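Local coordinates for protein alkaline phosphatase (Antarctic bacterium, PDB 2W5V) that probably hydrolyses phosphate monoesters as a cold-adapted alkaline phosphatase, using zinc and magnesium ions and a phosphoserine intermediate, at residues E151-T159 / Y173-V183; T222-S232 / Y269-A280. The protein carries 1 engineered substitution. All blocks are in the same frame, centred on the assembly; numbering follows the deposited sequence.

Contact 1 (E151-T159 / Y173-V183); sequences EEEIAMDMT and YFTKRKDKKDV
Ala155 of helix 151-158 sets its methyl over the centre of the Phe174 ring, a CH-pi contact in which CB stands 3.8 Å from the ring centroid. The ring belongs to the short helix 172-175, whose chain then runs through a type I turn, Arg177 to Lys180, and an Asx turn at Asp179 before helix 183-188. Helix 151-158 also carries Glu153 and Asp157, magnesium ligands in a structure of this protein, although no such ion is bound to this chain here. Alanine suits the tight side because a small methyl lets helix and ring come close. Thr159 CG2 presses on Val183 CG1 at 3.5 Å, snug for two carbons, and Met156, bent at chi2 and chi3, curls its CE onto Val183 CG2. The Glu151 carboxylate stacks over one face of the Tyr173 ring, planes 27° apart; its OE1 bonds to Thr134 and the tyrosine OH to Glu218.

The other side is polar and more open, with Lys178 poorly ordered at its margin. Here Glu152 stretches past Arg177 so that OE2 takes the backbone N of Lys178 at 2.8 Å, on the syn side. Arginine fits because its N-H groups can serve several acceptors. NE and NH2 hold the Asp179 carboxylate side-on, while NH1 bonds to Tyr173 O. Arg177 NH1 also reaches Glu152 O at 2.8 Å and 163°, across the carbonyl plane from Met156 N.

Contact 2 (T222-S232 / Y269-A280); sequences TMEKGRGNFLS and YLISEINDFDDA
Arg227 reaches from its loop to two acids of helix 267-291, Glu273 and Asp276, making a salt-bridge network with partners at the guanidinium edge. Glu273 OE1 receives both NH1 and NH2, end-on, the NH2 bond being 2.8 Å. NH2 also donates to Asp276 OD2 at 3.0 Å, coming from above that carboxylate's plane. An arginine suits the place because the remaining N-H groups find acceptors too: NE gives to water 2, and NH1 to the carbonyl of Pro221.

Asp276 can be traced outward. Its CG lies anti to the backbone N (chi1 177°), which carries the carboxylate across to the loop. CB lies 3.7 Å from Met223 SD, and CG is slightly nearer the same sulfur. OD1 accepts from water 3, which in turn accepts from Ser232 N. OD2 takes Arg227 NH2 and a proton of water 2, and lies beside Leu231 CB. Aspartate suits the place because its two oxygens can each accept from a different water, one also taking the arginine.

The helix flanks the central, largely parallel sheet of the alkaline phosphatase fold, with Phe277 packed on strand 36-42, and the loop leads into helix 230-242. Where those two helices approach, Leu231 CG meets Ala280 CB at 3.8 Å; the small alanine permits the nearness.

At the other end of the contact, Glu273 bends at chi2 (-62°) and turns OE2 to Met223 N, a bond of 2.9 Å and 179° using the syn lone pair. Water 1 donates to OE2 and to Ser272 OG, which also bonds to Ser268 O one turn back, and accepts from Glu224 N. Thr222 CG2 lies against Tyr269 CE1 at 3.4 Å, while the tyrosine OH bonds to Gln257.

Contact 1 closes before contact 2 opens along the chain, and the two do not touch: their centres lie about 27 Å apart and their nearest atoms about 12 Å. Contact 1 sits farther out, about 22 Å from the centre of the chain against about 13 Å for contact 2. In the sequence, strand 165-169 of the ten-stranded mixed sheet comes between the segments of contact 1, and strand 249-255 between those of contact 2, so both belong to one sheet-centred domain. Two magnesium sites lie near them: the side chain of Glu151 is about 10 Å from the ion of Asp43, Thr137 and Glu254, and that of Glu224 about 5 Å from the one bound by Asn266 and Ser268.

Contact 1 (E151-T159 / Y173-V183)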
# COMPACT_ATOMS: atom_id res chain seq x y z
N GLU B 151 16.20 -26.91 10.58
CA GLU B 151 14.96 -27.46 10.04
C GLU B 151 14.64 -28.89 10.49
O GLU B 151 13.47 -29.25 10.61
CB GLU B 151 14.91 -27.33 8.52
CG GLU B 151 14.51 -25.94 8.07
CD GLU B 151 14.36 -25.81 6.56
OE1 GLU B 151 13.22 -25.91 6.06
OE2 GLU B 151 15.39 -25.60 5.89
N GLU B 152 15.66 -29.70 10.74
CA GLU B 152 15.41 -31.02 11.31
C GLU B 152 14.89 -30.91 12.75
O GLU B 152 14.05 -31.69 13.18
CB GLU B 152 16.65 -31.91 11.22
CG GLU B 152 17.00 -32.26 9.78
CD GLU B 152 18.15 -33.24 9.66
OE1 GLU B 152 18.63 -33.74 10.71
OE2 GLU B 152 18.56 -33.52 8.51
N GLU B 153 15.39 -29.92 13.49
CA GLU B 153 14.85 -29.65 14.83
C GLU B 153 13.40 -29.20 14.74
O GLU B 153 12.55 -29.60 15.54
CB GLU B 153 15.69 -28.57 15.53
CG GLU B 153 15.18 -28.19 16.92
CD GLU B 153 16.05 -27.13 17.60
OE1 GLU B 153 17.29 -27.29 17.61
OE2 GLU B 153 15.49 -26.16 18.14
N ILE B 154 13.11 -28.34 13.77
CA ILE B 154 11.76 -27.84 13.56
C ILE B 154 10.80 -28.98 13.23
O ILE B 154 9.68 -29.03 13.75
CB ILE B 154 11.74 -26.76 12.46
CG1 ILE B 154 12.29 -25.45 13.04
CG2 ILE B 154 10.32 -26.55 11.93
CD1 ILE B 154 12.70 -24.43 12.01
N ALA B 155 11.23 -29.90 12.38
CA ALA B 155 10.43 -31.08 12.07
C ALA B 155 10.11 -31.88 13.34
O ALA B 155 8.96 -32.28 13.56
CB ALA B 155 11.13 -31.95 11.06
N MET B 156 11.11 -32.11 14.17
CA MET B 156 10.88 -32.79 15.43
C MET B 156 9.91 -32.01 16.32
O MET B 156 9.10 -32.61 17.03
CB MET B 156 12.20 -33.03 16.18
CG MET B 156 12.02 -33.80 17.48
SD MET B 156 11.66 -35.54 17.18
CE MET B 156 13.18 -36.07 16.41
N ASP B 157 10.00 -30.68 16.30
CA ASP B 157 9.07 -29.83 17.06
C ASP B 157 7.62 -30.05 16.63
O ASP B 157 6.69 -29.95 17.45
CB ASP B 157 9.42 -28.34 16.90
CG ASP B 157 10.68 -27.95 17.66
OD1 ASP B 157 11.13 -28.71 18.55
OD2 ASP B 157 11.21 -26.85 17.38
N MET B 158 7.41 -30.34 15.35
CA MET B 158 6.07 -30.61 14.85
C MET B 158 5.41 -31.72 15.65
O MET B 158 4.23 -31.65 15.99
CB MET B 158 6.10 -30.98 13.36
CG MET B 158 4.76 -31.45 12.78
SD MET B 158 3.58 -30.09 12.63
CE MET B 158 4.15 -29.32 11.12
N THR B 159 6.19 -32.75 15.98
CA THR B 159 5.67 -33.90 16.70
C THR B 159 5.25 -33.56 18.13
O THR B 159 4.56 -34.34 18.77
CB THR B 159 6.68 -35.07 16.72
OG1 THR B 159 7.68 -34.84 17.73
CG2 THR B 159 7.35 -35.22 15.35
N TYR B 173 12.85 -33.62 5.66
CA TYR B 173 13.18 -33.26 7.04
C TYR B 173 12.60 -34.23 8.07
O TYR B 173 12.96 -34.19 9.25
CB TYR B 173 12.78 -31.80 7.31
CG TYR B 173 13.44 -30.88 6.32
CD1 TYR B 173 12.77 -30.46 5.17
CD2 TYR B 173 14.76 -30.48 6.49
CE1 TYR B 173 13.40 -29.64 4.24
CE2 TYR B 173 15.39 -29.66 5.57
CZ TYR B 173 14.70 -29.25 4.45
OH TYR B 173 15.33 -28.44 3.53
N PHE B 174 11.73 -35.11 7.60
CA PHE B 174 11.13 -36.14 8.45
C PHE B 174 11.68 -37.55 8.21
O PHE B 174 11.71 -38.38 9.12
CB PHE B 174 9.61 -36.14 8.26
CG PHE B 174 8.94 -34.89 8.76
CD1 PHE B 174 8.38 -34.85 10.03
CD2 PHE B 174 8.86 -33.77 7.96
CE1 PHE B 174 7.76 -33.70 10.49
CE2 PHE B 174 8.24 -32.61 8.42
CZ PHE B 174 7.69 -32.58 9.68
N THR B 175 12.11 -37.84 6.98
CA THR B 175 12.46 -39.21 6.62
C THR B 175 13.85 -39.39 6.02
O THR B 175 14.27 -40.52 5.76
CB THR B 175 11.45 -39.80 5.63
OG1 THR B 175 11.62 -39.17 4.35
CG2 THR B 175 10.03 -39.60 6.12
N LYS B 176 14.55 -38.30 5.76
CA LYS B 176 15.90 -38.38 5.21
C LYS B 176 16.78 -37.35 5.89
O LYS B 176 17.28 -36.42 5.25
CB LYS B 176 15.88 -38.19 3.69
CG LYS B 176 15.04 -39.24 2.97
CD LYS B 176 15.01 -39.03 1.47
CE LYS B 176 14.05 -40.01 0.81
NZ LYS B 176 14.03 -39.87 -0.68
N ARG B 177 16.97 -37.54 7.19
CA ARG B 177 17.64 -36.56 8.04
C ARG B 177 19.11 -36.93 8.24
O ARG B 177 19.49 -38.09 8.10
CB ARG B 177 16.95 -36.49 9.40
CG ARG B 177 15.46 -36.17 9.33
CD ARG B 177 14.71 -36.65 10.58
NE ARG B 177 15.34 -36.19 11.82
CZ ARG B 177 15.05 -35.04 12.43
NH1 ARG B 177 14.13 -34.22 11.92
NH2 ARG B 177 15.68 -34.71 13.55
N LYS B 178 19.92 -35.94 8.58
CA LYS B 178 21.34 -36.17 8.83
C LYS B 178 21.52 -37.03 10.08
O LYS B 178 22.51 -37.75 10.19
CB LYS B 178 22.09 -34.85 8.98
CG LYS B 178 21.90 -33.86 7.83
CD LYS B 178 22.89 -34.08 6.70
CE LYS B 178 22.39 -35.09 5.67
NZ LYS B 178 23.24 -35.13 4.45
N ASP B 179 20.58 -36.96 11.01
CA ASP B 179 20.66 -37.76 12.24
C ASP B 179 19.99 -39.12 12.07
O ASP B 179 19.84 -39.87 13.03
CB ASP B 179 20.03 -37.01 13.42
CG ASP B 179 18.53 -36.81 13.26
OD1 ASP B 179 17.97 -37.24 12.24
OD2 ASP B 179 17.91 -36.21 14.17
N LYS B 180 19.56 -39.41 10.84
CA LYS B 180 19.01 -40.71 10.48
C LYS B 180 17.74 -41.13 11.23
O LYS B 180 17.23 -42.23 11.01
CB LYS B 180 20.09 -41.80 10.61
CG LYS B 180 19.90 -42.98 9.67
CD LYS B 180 20.74 -44.19 10.08
CE LYS B 180 22.24 -43.88 10.10
NZ LYS B 180 22.69 -43.27 11.39
N LYS B 181 17.23 -40.28 12.11
CA LYS B 181 16.00 -40.58 12.85
C LYS B 181 14.78 -40.59 11.93
O LYS B 181 14.69 -39.78 11.00
CB LYS B 181 15.77 -39.56 13.95
CG LYS B 181 16.73 -39.63 15.11
CD LYS B 181 16.36 -38.60 16.16
CE LYS B 181 17.23 -38.73 17.41
NZ LYS B 181 16.79 -37.78 18.47
N ASP B 182 13.83 -41.48 12.21
CA ASP B 182 12.56 -41.50 11.47
C ASP B 182 11.50 -40.72 12.23
O ASP B 182 10.84 -41.25 13.12
CB ASP B 182 12.06 -42.93 11.24
CG ASP B 182 10.68 -42.97 10.57
OD1 ASP B 182 10.15 -41.89 10.23
OD2 ASP B 182 10.13 -44.08 10.39
N VAL B 183 11.34 -39.45 11.88
CA VAL B 183 10.43 -38.57 12.61
C VAL B 183 8.99 -38.77 12.15
O VAL B 183 8.04 -38.47 12.89
CB VAL B 183 10.84 -37.10 12.46
CG1 VAL B 183 9.89 -36.21 13.22
CG2 VAL B 183 12.26 -36.91 12.97

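Contact 2 (T222-S232 / Y269-A280)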
# COMPACT_ATOMS: atom_id res chain seq x y z
N THR B 222 6.56 -25.45 -8.43
CA THR B 222 6.07 -24.11 -8.76
C THR B 222 4.76 -24.26 -9.52
O THR B 222 4.42 -25.35 -9.99
CB THR B 222 7.06 -23.31 -9.63
OG1 THR B 222 7.28 -23.98 -10.89
CG2 THR B 222 8.39 -23.13 -8.90
N MET B 223 4.01 -23.17 -9.64
CA MET B 223 2.80 -23.17 -10.47
C MET B 223 3.17 -23.51 -11.91
O MET B 223 2.48 -24.27 -12.59
CB MET B 223 2.11 -21.80 -10.42
CG MET B 223 1.44 -21.46 -9.10
SD MET B 223 0.24 -22.71 -8.58
CE MET B 223 -1.00 -22.57 -9.88
N GLU B 224 4.29 -22.95 -12.37
CA GLU B 224 4.72 -23.14 -13.75
C GLU B 224 5.12 -24.59 -14.01
O GLU B 224 5.20 -25.02 -15.16
CB GLU B 224 5.85 -22.17 -14.11
CG GLU B 224 5.41 -20.71 -14.24
CD GLU B 224 6.54 -19.75 -14.59
OE1 GLU B 224 7.70 -20.04 -14.26
OE2 GLU B 224 6.27 -18.70 -15.21
N LYS B 225 5.36 -25.34 -12.94
CA LYS B 225 5.70 -26.75 -13.06
C LYS B 225 4.51 -27.63 -12.71
O LYS B 225 4.66 -28.83 -12.50
CB LYS B 225 6.89 -27.11 -12.19
CG LYS B 225 8.22 -26.59 -12.70
CD LYS B 225 8.71 -27.42 -13.87
CE LYS B 225 10.07 -26.95 -14.35
NZ LYS B 225 10.55 -27.73 -15.53
N GLY B 226 3.32 -27.04 -12.63
CA GLY B 226 2.09 -27.80 -12.49
C GLY B 226 1.62 -28.11 -11.08
O GLY B 226 1.02 -29.16 -10.86
N ARG B 227 1.87 -27.22 -10.13
CA ARG B 227 1.36 -27.44 -8.77
C ARG B 227 -0.17 -27.41 -8.76
O ARG B 227 -0.80 -28.05 -7.94
CB ARG B 227 1.91 -26.41 -7.79
CG ARG B 227 1.55 -26.69 -6.33
CD ARG B 227 2.17 -25.70 -5.37
NE ARG B 227 1.61 -24.35 -5.48
CZ ARG B 227 2.33 -23.26 -5.72
NH1 ARG B 227 3.64 -23.35 -5.89
NH2 ARG B 227 1.73 -22.07 -5.80
N GLY B 228 -0.76 -26.65 -9.68
CA GLY B 228 -2.20 -26.55 -9.72
C GLY B 228 -2.76 -25.94 -8.46
O GLY B 228 -2.07 -25.17 -7.78
N ASN B 229 -4.01 -26.28 -8.13
CA ASN B 229 -4.76 -25.62 -7.07
C ASN B 229 -4.49 -26.14 -5.66
O ASN B 229 -5.36 -26.11 -4.79
CB ASN B 229 -6.26 -25.68 -7.35
CG ASN B 229 -6.86 -27.04 -7.01
OD1 ASN B 229 -8.03 -27.14 -6.65
ND2 ASN B 229 -6.05 -28.08 -7.12
N PHE B 230 -3.27 -26.62 -5.43
CA PHE B 230 -2.90 -27.11 -4.11
C PHE B 230 -3.26 -26.16 -2.96
O PHE B 230 -3.89 -26.56 -1.99
CB PHE B 230 -1.40 -27.41 -4.03
CG PHE B 230 -0.92 -27.64 -2.63
CD1 PHE B 230 -1.24 -28.82 -1.96
CD2 PHE B 230 -0.16 -26.69 -1.97
CE1 PHE B 230 -0.80 -29.04 -0.67
CE2 PHE B 230 0.28 -26.90 -0.67
CZ PHE B 230 -0.04 -28.08 -0.02
N LEU B 231 -2.85 -24.90 -3.07
CA LEU B 231 -3.02 -23.99 -1.94
C LEU B 231 -4.51 -23.82 -1.60
O LEU B 231 -4.90 -23.94 -0.45
CB LEU B 231 -2.34 -22.64 -2.20
CG LEU B 231 -2.39 -21.61 -1.07
CD1 LEU B 231 -1.74 -22.15 0.19
CD2 LEU B 231 -1.71 -20.33 -1.51
N SER B 232 -5.34 -23.55 -2.61
CA SER B 232 -6.77 -23.45 -2.36
C SER B 232 -7.36 -24.75 -1.83
O SER B 232 -8.07 -24.76 -0.83
CB SER B 232 -7.52 -23.02 -3.63
OG SER B 232 -7.18 -21.69 -3.97
N TYR B 269 7.38 -16.02 -12.66
CA TYR B 269 7.35 -16.86 -11.46
C TYR B 269 6.57 -16.14 -10.37
O TYR B 269 5.61 -16.67 -9.80
CB TYR B 269 8.79 -17.14 -11.02
CG TYR B 269 8.99 -18.10 -9.86
CD1 TYR B 269 7.96 -18.91 -9.39
CD2 TYR B 269 10.24 -18.21 -9.26
CE1 TYR B 269 8.17 -19.79 -8.33
CE2 TYR B 269 10.46 -19.09 -8.20
CZ TYR B 269 9.42 -19.87 -7.75
OH TYR B 269 9.65 -20.74 -6.70
N LEU B 270 6.98 -14.90 -10.08
CA LEU B 270 6.33 -14.08 -9.07
C LEU B 270 4.84 -13.95 -9.35
O LEU B 270 4.00 -14.19 -8.48
CB LEU B 270 6.98 -12.70 -9.03
CG LEU B 270 6.59 -11.75 -7.89
CD1 LEU B 270 7.70 -10.74 -7.68
CD2 LEU B 270 5.25 -11.05 -8.19
N ILE B 271 4.52 -13.58 -10.59
CA ILE B 271 3.14 -13.34 -10.98
C ILE B 271 2.25 -14.58 -10.86
O ILE B 271 1.14 -14.52 -10.33
CB ILE B 271 3.06 -12.75 -12.40
CG1 ILE B 271 3.56 -11.31 -12.39
CG2 ILE B 271 1.63 -12.79 -12.91
CD1 ILE B 271 3.73 -10.71 -13.77
N SER B 272 2.74 -15.72 -11.35
CA SER B 272 1.94 -16.94 -11.28
C SER B 272 1.72 -17.36 -9.83
O SER B 272 0.65 -17.89 -9.48
CB SER B 272 2.57 -18.08 -12.10
OG SER B 272 3.89 -18.36 -11.69
N GLU B 273 2.71 -17.13 -8.98
CA GLU B 273 2.58 -17.53 -7.58
C GLU B 273 1.57 -16.65 -6.84
O GLU B 273 0.76 -17.14 -6.05
CB GLU B 273 3.93 -17.54 -6.86
CG GLU B 273 4.96 -18.55 -7.41
CD GLU B 273 4.50 -20.01 -7.30
OE1 GLU B 273 3.91 -20.38 -6.27
OE2 GLU B 273 4.75 -20.80 -8.24
N ILE B 274 1.59 -15.35 -7.09
CA ILE B 274 0.65 -14.48 -6.38
C ILE B 274 -0.76 -14.61 -6.95
O ILE B 274 -1.74 -14.45 -6.23
CB ILE B 274 1.11 -13.01 -6.28
CG1 ILE B 274 0.24 -12.27 -5.27
CG2 ILE B 274 1.06 -12.35 -7.64
CD1 ILE B 274 0.72 -10.88 -4.93
N ASN B 275 -0.87 -14.92 -8.24
CA ASN B 275 -2.17 -15.23 -8.82
C ASN B 275 -2.81 -16.44 -8.12
O ASN B 275 -4.01 -16.45 -7.86
CB ASN B 275 -2.06 -15.48 -10.33
CG ASN B 275 -2.05 -14.18 -11.13
OD1 ASN B 275 -2.22 -13.09 -10.58
ND2 ASN B 275 -1.84 -14.30 -12.44
N ASP B 276 -1.99 -17.45 -7.83
CA ASP B 276 -2.45 -18.64 -7.10
C ASP B 276 -2.88 -18.25 -5.68
O ASP B 276 -3.92 -18.71 -5.19
CB ASP B 276 -1.33 -19.69 -7.04
CG ASP B 276 -1.72 -20.91 -6.22
OD1 ASP B 276 -2.71 -21.58 -6.58
OD2 ASP B 276 -1.03 -21.19 -5.21
N PHE B 277 -2.09 -17.41 -5.03
CA PHE B 277 -2.42 -16.91 -3.69
C PHE B 277 -3.77 -16.20 -3.68
O PHE B 277 -4.59 -16.42 -2.78
CB PHE B 277 -1.31 -15.98 -3.18
CG PHE B 277 -1.56 -15.45 -1.79
CD1 PHE B 277 -1.35 -16.26 -0.68
CD2 PHE B 277 -2.00 -14.14 -1.60
CE1 PHE B 277 -1.57 -15.77 0.61
CE2 PHE B 277 -2.23 -13.64 -0.32
CZ PHE B 277 -2.02 -14.47 0.80
N ASP B 278 -4.02 -15.37 -4.69
CA ASP B 278 -5.31 -14.69 -4.79
C ASP B 278 -6.46 -15.69 -4.93
O ASP B 278 -7.56 -15.45 -4.43
CB ASP B 278 -5.34 -13.69 -5.95
CG ASP B 278 -6.64 -12.90 -5.99
OD1 ASP B 278 -6.83 -12.00 -5.13
OD2 ASP B 278 -7.49 -13.19 -6.85
N ASP B 279 -6.22 -16.80 -5.61
CA ASP B 279 -7.22 -17.88 -5.65
C ASP B 279 -7.54 -18.39 -4.25
O ASP B 279 -8.71 -18.59 -3.90
CB ASP B 279 -6.74 -19.03 -6.54
CG ASP B 279 -6.94 -18.74 -8.03
OD1 ASP B 279 -7.61 -17.74 -8.37
OD2 ASP B 279 -6.43 -19.52 -8.86
N ALA B 280 -6.50 -18.61 -3.45
CA ALA B 280 -6.68 -19.05 -2.06
C ALA B 280 -7.47 -18.03 -1.26
O ALA B 280 -8.30 -18.40 -0.43
CB ALA B 280 -5.33 -19.30 -1.41
O HOH W 1 5.39 -20.53 -10.89
O HOH W 2 -1.22 -23.98 -5.38
O HOH W 3 -4.76 -22.49 -5.18